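Local coordinates for protein ACDH-11, isoform b (Caenorhabditis elegans, PDB 4Y9J), which binds flavin-adenine dinucleotide as a member of the acyl-CoA dehydrogenase family, in an assembly of four chains, at residues Lys182-Gly187 with Asp228-Leu233; His165-Glu170 with Leu254-Ile259; Gly516-Asp521 with Leu570-Phe575; Leu488-Glu493 with Val557-Cys562. All coordinates share one frame; numbering follows the deposited sequence.

Contacts 1 and 2 form one neighbourhood, their centres 10 Å apart. Both reach the mixed sheet of the middle domain, where strands 231-238 and 252-258 run side by side, probably joined by a hydrogen bond from Ala232 N to Leu257 O, and helix 166-175 leads along the chain to strand 186-189. Contact 2 spans the longer stretch of chain, and contact 1 both opens and closes within it. Contacts 3 and 4 come later, in the all-helical C-terminal region, with centres about 29 Å apart; their segments alternate in sequence (488-493, 516-521, 557-562, 570-575), and both touch the second subunit. Contact 1 lies about 44 Å from contact 3, centre to centre.

Contact 1: residues Lys182-Gly187 with Asp228-Leu233; sequences KAWTSG and DADVAL
Asp230 lies across the indole of Trp184, and its side chain can be followed outward from there. CB sits over the face of the five-membered ring, 3.5 Å from its centroid and 13° off the normal, a CH-pi contact. CG comes next, 3.3 Å from Trp184 CD1, and the carboxylate continues nearly flat over the ring, the two planes only 17° apart. OD1 stays near the pyrrole rim, while OD2 turns to the backbone and accepts from Thr185 N at 2.9 Å, through its anti lone pair. A water also donates to OD2 and bonds to Thr185 OG1.

The backbones bond directly as well. Thr185 O takes a bond from Asp230 N at 3.0 Å and a weak one from Val231 N. Beyond it the chains become parallel strands: Gly187 N gives a hydrogen bond to Val231 O at 2.8 Å, and Leu233 N gives one to Gly187 O at 3.2 Å. Ser186 OG, anti to its own N (chi1 -178°), reaches that same Gly187 O at 2.9 Å, in the carbonyl plane, so this oxygen serves two donors. Further along the indole, Trp184 CZ3 packs against Val231 CG1.

Gly187, at the paired end, is about 6 Å from the bound FAD. Just ahead of the parallel pairing, the Asp230 carboxylate is held by a backbone N-H and a water and lies against an indole face, which would probably fix its rotation.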
# COMPACT_ATOMS: atom_id res chain seq x y z
N LYS B 182 -23.94 -12.95 -20.81
CA LYS B 182 -23.99 -12.34 -22.16
C LYS B 182 -24.03 -10.81 -22.04
O LYS B 182 -23.76 -10.12 -23.02
CB LYS B 182 -25.27 -12.70 -22.88
CG LYS B 182 -25.43 -14.15 -23.32
CD LYS B 182 -26.41 -14.23 -24.48
CE LYS B 182 -27.62 -15.10 -24.15
NZ LYS B 182 -27.87 -16.19 -25.17
N ALA B 183 -24.50 -10.29 -20.93
CA ALA B 183 -24.80 -8.87 -20.86
C ALA B 183 -23.59 -8.02 -21.07
O ALA B 183 -22.53 -8.32 -20.57
CB ALA B 183 -25.48 -8.49 -19.55
N TRP B 184 -23.78 -6.88 -21.69
CA TRP B 184 -22.73 -5.89 -21.86
C TRP B 184 -23.04 -4.59 -21.09
O TRP B 184 -24.20 -4.31 -20.72
CB TRP B 184 -22.58 -5.50 -23.33
CG TRP B 184 -21.80 -6.43 -24.22
CD1 TRP B 184 -21.13 -7.58 -23.84
CD2 TRP B 184 -21.56 -6.29 -25.62
NE1 TRP B 184 -20.49 -8.11 -24.88
CE2 TRP B 184 -20.75 -7.38 -26.01
CE3 TRP B 184 -21.95 -5.38 -26.58
CZ2 TRP B 184 -20.36 -7.59 -27.33
CZ3 TRP B 184 -21.52 -5.59 -27.90
CH2 TRP B 184 -20.75 -6.67 -28.25
N THR B 185 -21.99 -3.77 -20.95
CA THR B 185 -22.12 -2.42 -20.46
C THR B 185 -21.42 -1.48 -21.44
O THR B 185 -20.64 -1.94 -22.27
CB THR B 185 -21.52 -2.21 -19.06
OG1 THR B 185 -20.13 -2.59 -19.03
CG2 THR B 185 -22.33 -2.94 -18.04
N SER B 186 -21.75 -0.19 -21.37
CA SER B 186 -21.17 0.81 -22.23
C SER B 186 -20.48 1.89 -21.44
O SER B 186 -20.90 2.22 -20.33
CB SER B 186 -22.20 1.46 -23.12
OG SER B 186 -21.67 2.44 -24.04
N GLY B 187 -19.50 2.52 -22.08
CA GLY B 187 -18.96 3.81 -21.61
C GLY B 187 -19.33 4.94 -22.54
O GLY B 187 -20.07 4.74 -23.51
N ASP B 228 -13.72 -1.23 -17.93
CA ASP B 228 -14.07 -2.63 -17.99
C ASP B 228 -15.35 -2.89 -18.91
O ASP B 228 -15.75 -4.07 -19.05
CB ASP B 228 -14.39 -3.14 -16.61
CG ASP B 228 -15.53 -2.40 -15.99
OD1 ASP B 228 -15.48 -1.14 -15.83
OD2 ASP B 228 -16.53 -3.03 -15.62
N ALA B 229 -15.95 -1.84 -19.45
CA ALA B 229 -17.16 -1.99 -20.29
C ALA B 229 -16.84 -2.66 -21.65
O ALA B 229 -15.66 -2.83 -22.00
CB ALA B 229 -17.74 -0.66 -20.56
N ASP B 230 -17.87 -3.05 -22.38
CA ASP B 230 -17.68 -3.75 -23.64
C ASP B 230 -17.64 -2.84 -24.85
O ASP B 230 -16.96 -3.16 -25.83
CB ASP B 230 -18.76 -4.81 -23.77
CG ASP B 230 -18.83 -5.66 -22.52
OD1 ASP B 230 -17.99 -6.56 -22.46
OD2 ASP B 230 -19.65 -5.34 -21.57
N VAL B 231 -18.40 -1.76 -24.80
CA VAL B 231 -18.48 -0.78 -25.89
C VAL B 231 -18.46 0.62 -25.30
O VAL B 231 -18.63 0.83 -24.10
CB VAL B 231 -19.75 -0.93 -26.76
CG1 VAL B 231 -19.75 -2.25 -27.50
CG2 VAL B 231 -21.00 -0.75 -25.91
N ALA B 232 -18.30 1.60 -26.18
CA ALA B 232 -18.37 2.98 -25.81
C ALA B 232 -18.85 3.82 -26.97
O ALA B 232 -18.61 3.51 -28.11
CB ALA B 232 -17.00 3.47 -25.34
N LEU B 233 -19.53 4.89 -26.61
CA LEU B 233 -19.88 5.95 -27.54
C LEU B 233 -18.89 7.06 -27.34
O LEU B 233 -18.58 7.41 -26.19
CB LEU B 233 -21.28 6.41 -27.25
CG LEU B 233 -22.39 5.35 -27.62
CD1 LEU B 233 -23.77 5.85 -27.26
CD2 LEU B 233 -22.41 5.22 -29.10
O HOH W 1 -18.78 -1.54 -16.69
O HOH W 2 -19.67 -5.35 -18.88

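Contact 2: residues His165-Glu170 with Leu254-Ile259; sequences HKLATE and LFLLKI
No aromatic ring comes between Leu167 and Leu256; the flat groups stand at the flanks of their contact. The His165 imidazole has its edge, in plane, against Leu167 C and Ala168 N, on the first turn of its own helix, and the His165 side chain also touches Glu296 and Ile298 of strand 285-298. Trp184 packs on both Glu170 and Lys258, bordering the contact on that flank.

The leucines do the touching. CD2 of Leu256 reaches two helix residues, 3.7 Å from Leu167 CG and 3.7 Å from Ala168 CA, with Ala168 CB at 4.1 Å. Leu167 sends its two methyls separate ways: CD2 lies against CG and CD2 of Leu256, and CD1 meets Lys258 CG at 3.9 Å. CG of Leu167 stands anti to N (chi1 -177°), which carries the fork off the helix to the strand. Lys258 offers its methylene stem, and the chain then bends at both outer torsions; its NZ is still 5.5 Å from Glu170 OE1, too far for an ion pair.

On the helix, His165 occupies the N-cap position. Its carbonyl oxygen accepts from Thr169 N and, at 2.7 Å, from Thr169 OG1, the two arriving from opposite faces of its plane.

Helix 166-170 passes strand 254-258 at 67°, the axes 9.2 Å apart: a helix of the N-terminal domain laid over the middle-domain sheet, as in the acyl-CoA dehydrogenase fold.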
# COMPACT_ATOMS: atom_id res chain seq x y z
N HIS B 165 -27.94 -1.78 -38.23
CA HIS B 165 -26.52 -1.58 -38.08
C HIS B 165 -26.01 -2.73 -37.28
O HIS B 165 -26.54 -3.00 -36.22
CB HIS B 165 -26.33 -0.28 -37.32
CG HIS B 165 -24.90 0.05 -37.07
ND1 HIS B 165 -24.20 0.96 -37.83
CD2 HIS B 165 -24.04 -0.43 -36.16
CE1 HIS B 165 -22.97 1.04 -37.38
NE2 HIS B 165 -22.84 0.19 -36.38
N LYS B 166 -24.97 -3.39 -37.75
CA LYS B 166 -24.51 -4.64 -37.17
C LYS B 166 -24.07 -4.54 -35.69
O LYS B 166 -24.62 -5.20 -34.80
CB LYS B 166 -23.38 -5.13 -38.04
CG LYS B 166 -22.81 -6.51 -37.70
CD LYS B 166 -21.72 -6.81 -38.75
CE LYS B 166 -21.33 -8.28 -38.78
NZ LYS B 166 -20.49 -8.53 -37.61
N LEU B 167 -23.10 -3.68 -35.40
CA LEU B 167 -22.62 -3.54 -34.04
C LEU B 167 -23.69 -2.94 -33.10
O LEU B 167 -23.87 -3.40 -31.98
CB LEU B 167 -21.32 -2.69 -34.01
CG LEU B 167 -20.67 -2.53 -32.61
CD1 LEU B 167 -20.35 -3.89 -31.99
CD2 LEU B 167 -19.42 -1.64 -32.63
N ALA B 168 -24.45 -1.95 -33.58
CA ALA B 168 -25.43 -1.28 -32.74
C ALA B 168 -26.52 -2.27 -32.35
O ALA B 168 -27.02 -2.23 -31.26
CB ALA B 168 -25.99 -0.08 -33.46
N THR B 169 -26.86 -3.16 -33.26
CA THR B 169 -27.92 -4.14 -33.01
C THR B 169 -27.45 -5.17 -31.94
O THR B 169 -28.16 -5.43 -30.96
CB THR B 169 -28.38 -4.80 -34.31
OG1 THR B 169 -28.90 -3.81 -35.23
CG2 THR B 169 -29.38 -5.90 -34.06
N GLU B 170 -26.25 -5.70 -32.12
CA GLU B 170 -25.65 -6.60 -31.11
C GLU B 170 -25.52 -5.91 -29.76
O GLU B 170 -25.89 -6.47 -28.73
CB GLU B 170 -24.31 -7.15 -31.54
CG GLU B 170 -23.64 -7.92 -30.38
CD GLU B 170 -22.33 -8.57 -30.73
OE1 GLU B 170 -21.56 -7.99 -31.55
OE2 GLU B 170 -22.09 -9.67 -30.18
N LEU B 254 -20.55 11.30 -34.10
CA LEU B 254 -20.68 10.27 -33.07
C LEU B 254 -20.20 8.92 -33.59
O LEU B 254 -20.44 8.60 -34.74
CB LEU B 254 -22.15 10.15 -32.66
CG LEU B 254 -22.47 9.17 -31.53
CD1 LEU B 254 -21.80 9.56 -30.23
CD2 LEU B 254 -23.98 9.09 -31.35
N PHE B 255 -19.59 8.14 -32.70
CA PHE B 255 -19.01 6.84 -33.01
C PHE B 255 -19.32 5.84 -31.95
O PHE B 255 -19.40 6.15 -30.75
CB PHE B 255 -17.47 6.90 -33.17
CG PHE B 255 -17.02 7.74 -34.31
CD1 PHE B 255 -16.93 9.11 -34.17
CD2 PHE B 255 -16.73 7.19 -35.53
CE1 PHE B 255 -16.55 9.91 -35.23
CE2 PHE B 255 -16.32 7.99 -36.62
CZ PHE B 255 -16.24 9.36 -36.45
N LEU B 256 -19.41 4.61 -32.40
CA LEU B 256 -19.62 3.46 -31.54
C LEU B 256 -18.46 2.53 -31.75
O LEU B 256 -18.15 2.25 -32.92
CB LEU B 256 -20.92 2.70 -31.90
CG LEU B 256 -21.22 1.43 -31.09
CD1 LEU B 256 -21.53 1.70 -29.63
CD2 LEU B 256 -22.38 0.63 -31.75
N LEU B 257 -17.85 2.07 -30.66
CA LEU B 257 -16.75 1.10 -30.74
C LEU B 257 -16.75 0.04 -29.69
O LEU B 257 -17.34 0.22 -28.60
CB LEU B 257 -15.38 1.77 -30.75
CG LEU B 257 -14.83 2.41 -29.49
CD1 LEU B 257 -13.31 2.47 -29.52
CD2 LEU B 257 -15.33 3.77 -29.30
N LYS B 258 -16.10 -1.08 -30.03
CA LYS B 258 -15.81 -2.14 -29.09
C LYS B 258 -14.47 -1.81 -28.40
O LYS B 258 -13.53 -1.44 -29.09
CB LYS B 258 -15.69 -3.51 -29.73
CG LYS B 258 -17.01 -4.21 -29.91
CD LYS B 258 -16.81 -5.56 -30.50
CE LYS B 258 -16.37 -6.62 -29.47
NZ LYS B 258 -17.28 -6.76 -28.33
N ILE B 259 -14.42 -1.93 -27.08
CA ILE B 259 -13.25 -1.53 -26.30
C ILE B 259 -12.15 -2.57 -26.52
O ILE B 259 -10.95 -2.23 -26.64
CB ILE B 259 -13.64 -1.33 -24.84
CG1 ILE B 259 -14.62 -0.15 -24.74
CG2 ILE B 259 -12.41 -1.05 -23.95
CD1 ILE B 259 -15.09 0.15 -23.32

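Contact 3: residues Gly516-Asp521 with Leu570-Phe575; sequences GETRID and LRWEWF
Arg519 and Phe575 join two loops of the helical C-terminal region, one between helices 486-512 and 524-545, the other leading into helix 577-587. The join is a single backbone hydrogen bond: Arg519 N gives to Phe575 O at 2.8 Å, with 162° at the hydrogen, the donor lying nearly along the C=O axis. Thr518 CA adds a CH...O contact to the same oxygen at 3.5 Å.

Around this bond side chains pack. Ile520 runs alongside Phe575, both pointing the same way, with CG1 4.0 Å from CE2. CG1 stands anti to the backbone N (chi1 -173°), and this turns the longer branch to the ring. Thr518 brings CG2 near Phe575 CB and OG1 near Trp572 CH2, oblique to both rings. Within its own loop, the Phe575 ring carries Trp572 CZ3 over one face, 3.8 Å above the plane and offset toward the rim, and has Arg571 O at its edge, in plane. A bond of 3.0 Å from Phe575 N to Trp572 O closes that turn. Trp572 in turn makes a cation-pi contact with Lys508.

Arg519 sends its side chain elsewhere. Bent at chi2 and chi3, it forms a side-on salt bridge with Asp521: NH2 gives a hydrogen bond to OD2 at 2.7 Å and NE one to OD1 at 3.1 Å, both close to the guanidinium plane.

The arrangement is a loop-to-loop closure within the helical ACDH-11-type C-terminal domain, its Arg519 side packed on Pro352 of the second subunit and about 8 Å from a bound FAD.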
# COMPACT_ATOMS: atom_id res chain seq x y z
N GLY B 516 -29.19 45.78 -24.58
CA GLY B 516 -27.85 45.31 -24.31
C GLY B 516 -27.42 45.36 -22.84
O GLY B 516 -26.27 45.09 -22.57
N GLU B 517 -28.32 45.70 -21.90
CA GLU B 517 -28.00 45.82 -20.47
C GLU B 517 -28.58 44.72 -19.54
O GLU B 517 -28.74 44.94 -18.33
CB GLU B 517 -28.47 47.19 -19.94
CG GLU B 517 -28.06 48.44 -20.75
CD GLU B 517 -26.58 48.45 -21.14
OE1 GLU B 517 -25.71 48.33 -20.24
OE2 GLU B 517 -26.29 48.56 -22.35
N THR B 518 -28.89 43.55 -20.10
CA THR B 518 -29.49 42.44 -19.35
C THR B 518 -28.66 41.20 -19.61
O THR B 518 -28.25 40.94 -20.74
CB THR B 518 -30.93 42.25 -19.82
OG1 THR B 518 -31.66 43.45 -19.52
CG2 THR B 518 -31.61 41.10 -19.18
N ARG B 519 -28.38 40.43 -18.55
CA ARG B 519 -27.54 39.21 -18.65
C ARG B 519 -28.28 38.09 -17.92
O ARG B 519 -28.04 37.84 -16.76
CB ARG B 519 -26.13 39.43 -18.08
CG ARG B 519 -25.32 40.51 -18.79
CD ARG B 519 -24.50 40.12 -20.04
NE ARG B 519 -23.95 38.73 -20.09
CZ ARG B 519 -22.77 38.37 -20.65
NH1 ARG B 519 -21.93 39.31 -21.14
NH2 ARG B 519 -22.37 37.06 -20.70
N ILE B 520 -29.18 37.43 -18.64
CA ILE B 520 -29.98 36.37 -18.06
C ILE B 520 -29.09 35.21 -17.67
O ILE B 520 -29.42 34.47 -16.73
CB ILE B 520 -31.10 35.90 -19.06
CG1 ILE B 520 -32.04 34.92 -18.37
CG2 ILE B 520 -30.46 35.27 -20.30
CD1 ILE B 520 -33.38 34.76 -19.07
N ASP B 521 -28.00 35.02 -18.40
CA ASP B 521 -27.04 34.00 -18.08
C ASP B 521 -26.48 34.11 -16.64
O ASP B 521 -26.21 33.10 -16.02
CB ASP B 521 -25.87 33.98 -19.10
CG ASP B 521 -25.22 35.34 -19.32
OD1 ASP B 521 -25.92 36.34 -19.65
OD2 ASP B 521 -23.97 35.40 -19.30
N LEU B 570 -35.04 35.43 -6.67
CA LEU B 570 -34.66 36.01 -7.94
C LEU B 570 -35.23 37.42 -8.01
O LEU B 570 -36.44 37.63 -7.81
CB LEU B 570 -35.19 35.13 -9.06
CG LEU B 570 -34.94 35.53 -10.50
CD1 LEU B 570 -33.46 35.55 -10.85
CD2 LEU B 570 -35.72 34.60 -11.44
N ARG B 571 -34.37 38.40 -8.27
CA ARG B 571 -34.80 39.76 -8.33
C ARG B 571 -34.37 40.35 -9.62
O ARG B 571 -33.37 39.97 -10.17
CB ARG B 571 -34.19 40.59 -7.22
CG ARG B 571 -34.23 39.92 -5.87
CD ARG B 571 -34.01 40.89 -4.71
NE ARG B 571 -33.96 40.10 -3.50
CZ ARG B 571 -33.55 40.52 -2.30
NH1 ARG B 571 -33.13 41.74 -2.13
NH2 ARG B 571 -33.52 39.65 -1.29
N TRP B 572 -35.12 41.34 -10.04
CA TRP B 572 -34.90 41.97 -11.31
C TRP B 572 -33.51 42.56 -11.39
O TRP B 572 -32.82 42.38 -12.37
CB TRP B 572 -36.00 43.00 -11.61
CG TRP B 572 -35.72 43.73 -12.83
CD1 TRP B 572 -35.60 45.06 -12.94
CD2 TRP B 572 -35.51 43.19 -14.14
NE1 TRP B 572 -35.33 45.41 -14.23
CE2 TRP B 572 -35.25 44.28 -14.99
CE3 TRP B 572 -35.52 41.91 -14.68
CZ2 TRP B 572 -35.00 44.12 -16.36
CZ3 TRP B 572 -35.26 41.75 -16.05
CH2 TRP B 572 -34.98 42.86 -16.86
N GLU B 573 -33.06 43.26 -10.33
CA GLU B 573 -31.72 43.85 -10.36
C GLU B 573 -30.58 42.87 -10.53
O GLU B 573 -29.49 43.24 -11.00
CB GLU B 573 -31.47 44.77 -9.16
CG GLU B 573 -31.52 44.06 -7.83
CD GLU B 573 -32.91 44.01 -7.24
OE1 GLU B 573 -33.91 44.19 -7.99
OE2 GLU B 573 -32.98 43.76 -6.01
N TRP B 574 -30.80 41.58 -10.23
CA TRP B 574 -29.75 40.61 -10.49
C TRP B 574 -29.47 40.36 -11.97
O TRP B 574 -28.42 39.80 -12.36
CB TRP B 574 -30.00 39.30 -9.72
CG TRP B 574 -30.17 39.52 -8.22
CD1 TRP B 574 -29.86 40.63 -7.53
CD2 TRP B 574 -30.68 38.57 -7.25
NE1 TRP B 574 -30.14 40.48 -6.19
CE2 TRP B 574 -30.60 39.21 -5.98
CE3 TRP B 574 -31.11 37.22 -7.30
CZ2 TRP B 574 -31.03 38.60 -4.80
CZ3 TRP B 574 -31.52 36.60 -6.12
CH2 TRP B 574 -31.48 37.31 -4.88
N PHE B 575 -30.42 40.72 -12.82
CA PHE B 575 -30.27 40.57 -14.26
C PHE B 575 -29.38 41.67 -14.88
O PHE B 575 -28.95 41.55 -16.04
CB PHE B 575 -31.66 40.66 -14.94
CG PHE B 575 -32.55 39.43 -14.76
CD1 PHE B 575 -33.20 39.17 -13.56
CD2 PHE B 575 -32.81 38.58 -15.83
CE1 PHE B 575 -34.03 38.07 -13.42
CE2 PHE B 575 -33.64 37.47 -15.69
CZ PHE B 575 -34.28 37.24 -14.49

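Contact 4: residues Leu488-Glu493 with Val557-Cys562; sequences LKKSKE and VAYRYC
Leu488 CD2 rests on Ala558 CB at 4.0 Å, and Ser491 CB meets Cys562 CB at 3.8 Å, with the sulfur a little farther off; these are the apolar contacts. The CB of Ser491 and that of Cys562 both point to the opposing helix, and with side chains this small the backbones come close, their CA atoms 5.2 Å apart.

Ser491 supplies the polar part. OG lies 3.2 Å from Tyr559 CA and 3.6 Å from Ala558 O, yet it forms no hydrogen bond to the opposing helix. Its bond goes back to Lys487 O, one turn earlier in its own helix, so the hydroxyl is satisfied at home while it packs beside Tyr559. That placement follows from chi1 of -59°, which sets OG beside the backbone N and anti to the carbonyl carbon.

Here two members of a helical bundle run in roughly the same direction: the axes of 488-493 and 557-562 come within 8.7 Å and make an angle of 33°. Helix 524-545 packs against both, touching Ser491 through Ile541 and Tyr561 through Leu540.

The aromatic contact lies at the border. CE of Lys490 approaches Tyr559 CE1 at 4.0 Å, the two side chains crossing at a slant. The cation-pi partner of that ring is Lys487, whereas Lys490 NZ makes a long, weak ion pair with Glu486.

On the side of helix 552-563 turned away from 488-493, Arg560 NH1 forms a salt bridge with Asp583 of the second subunit.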
# COMPACT_ATOMS: atom_id res chain seq x y z
N LEU B 488 -52.65 23.38 2.87
CA LEU B 488 -52.52 23.14 1.45
C LEU B 488 -53.00 24.34 0.65
O LEU B 488 -52.44 24.66 -0.39
CB LEU B 488 -53.25 21.87 1.10
CG LEU B 488 -52.69 20.64 1.83
CD1 LEU B 488 -53.56 19.43 1.53
CD2 LEU B 488 -51.24 20.35 1.41
N LYS B 489 -54.04 25.02 1.11
CA LYS B 489 -54.44 26.27 0.45
C LYS B 489 -53.28 27.24 0.44
O LYS B 489 -52.95 27.83 -0.61
CB LYS B 489 -55.68 26.94 1.08
CG LYS B 489 -56.02 28.30 0.42
CD LYS B 489 -57.02 29.21 1.17
CE LYS B 489 -58.24 28.48 1.63
NZ LYS B 489 -59.22 29.44 2.20
N LYS B 490 -52.65 27.41 1.60
CA LYS B 490 -51.54 28.34 1.69
C LYS B 490 -50.41 27.92 0.75
O LYS B 490 -49.77 28.75 0.09
CB LYS B 490 -51.00 28.40 3.12
CG LYS B 490 -51.78 29.32 4.04
CD LYS B 490 -50.97 29.65 5.29
CE LYS B 490 -51.38 28.79 6.48
NZ LYS B 490 -52.62 29.34 7.10
N SER B 491 -50.15 26.62 0.72
CA SER B 491 -49.11 26.08 -0.14
C SER B 491 -49.37 26.37 -1.60
O SER B 491 -48.47 26.84 -2.31
CB SER B 491 -48.96 24.57 0.09
OG SER B 491 -48.64 24.28 1.45
N LYS B 492 -50.61 26.10 -2.05
CA LYS B 492 -51.05 26.48 -3.38
C LYS B 492 -50.85 27.96 -3.68
O LYS B 492 -50.35 28.29 -4.78
CB LYS B 492 -52.53 26.08 -3.62
CG LYS B 492 -53.11 26.65 -4.92
CD LYS B 492 -54.60 26.42 -5.12
CE LYS B 492 -54.94 26.56 -6.60
NZ LYS B 492 -56.21 27.29 -6.83
N GLU B 493 -51.21 28.86 -2.75
CA GLU B 493 -51.08 30.28 -3.05
C GLU B 493 -49.60 30.68 -3.12
O GLU B 493 -49.23 31.57 -3.88
CB GLU B 493 -51.80 31.16 -2.02
CG GLU B 493 -53.30 30.95 -2.07
CD GLU B 493 -54.05 31.49 -0.87
OE1 GLU B 493 -53.44 31.98 0.09
OE2 GLU B 493 -55.29 31.43 -0.88
N VAL B 557 -45.34 18.18 5.12
CA VAL B 557 -44.18 18.31 4.23
C VAL B 557 -44.48 19.29 3.07
O VAL B 557 -43.65 20.13 2.74
CB VAL B 557 -43.79 16.94 3.66
CG1 VAL B 557 -42.81 17.10 2.53
CG2 VAL B 557 -43.15 16.07 4.73
N ALA B 558 -45.69 19.21 2.48
CA ALA B 558 -46.02 20.12 1.39
C ALA B 558 -46.06 21.54 1.89
O ALA B 558 -45.60 22.46 1.18
CB ALA B 558 -47.32 19.75 0.73
N TYR B 559 -46.64 21.74 3.09
CA TYR B 559 -46.70 23.04 3.67
C TYR B 559 -45.31 23.62 3.94
O TYR B 559 -45.01 24.77 3.56
CB TYR B 559 -47.57 23.03 4.96
CG TYR B 559 -47.43 24.30 5.69
CD1 TYR B 559 -48.16 25.40 5.32
CD2 TYR B 559 -46.47 24.47 6.70
CE1 TYR B 559 -48.04 26.60 5.94
CE2 TYR B 559 -46.35 25.70 7.34
CZ TYR B 559 -47.16 26.76 6.94
OH TYR B 559 -47.09 28.02 7.51
N ARG B 560 -44.45 22.84 4.58
CA ARG B 560 -43.07 23.30 4.89
C ARG B 560 -42.24 23.57 3.65
O ARG B 560 -41.52 24.57 3.56
CB ARG B 560 -42.38 22.32 5.81
CG ARG B 560 -43.08 22.19 7.14
CD ARG B 560 -42.27 21.33 8.05
NE ARG B 560 -42.93 21.04 9.32
CZ ARG B 560 -42.33 20.45 10.36
NH1 ARG B 560 -41.07 20.17 10.29
NH2 ARG B 560 -42.99 20.19 11.48
N TYR B 561 -42.39 22.72 2.65
CA TYR B 561 -41.62 22.90 1.43
C TYR B 561 -42.08 24.20 0.76
O TYR B 561 -41.26 24.95 0.26
CB TYR B 561 -41.83 21.70 0.46
CG TYR B 561 -40.88 21.72 -0.71
CD1 TYR B 561 -41.13 22.51 -1.82
CD2 TYR B 561 -39.73 20.93 -0.70
CE1 TYR B 561 -40.23 22.55 -2.87
CE2 TYR B 561 -38.82 20.98 -1.75
CZ TYR B 561 -39.11 21.79 -2.84
OH TYR B 561 -38.22 21.85 -3.85
N CYS B 562 -43.38 24.44 0.74
CA CYS B 562 -43.89 25.53 -0.05
C CYS B 562 -43.87 26.88 0.69
O CYS B 562 -43.75 27.93 0.07
CB CYS B 562 -45.31 25.25 -0.50
SG CYS B 562 -45.40 23.98 -1.76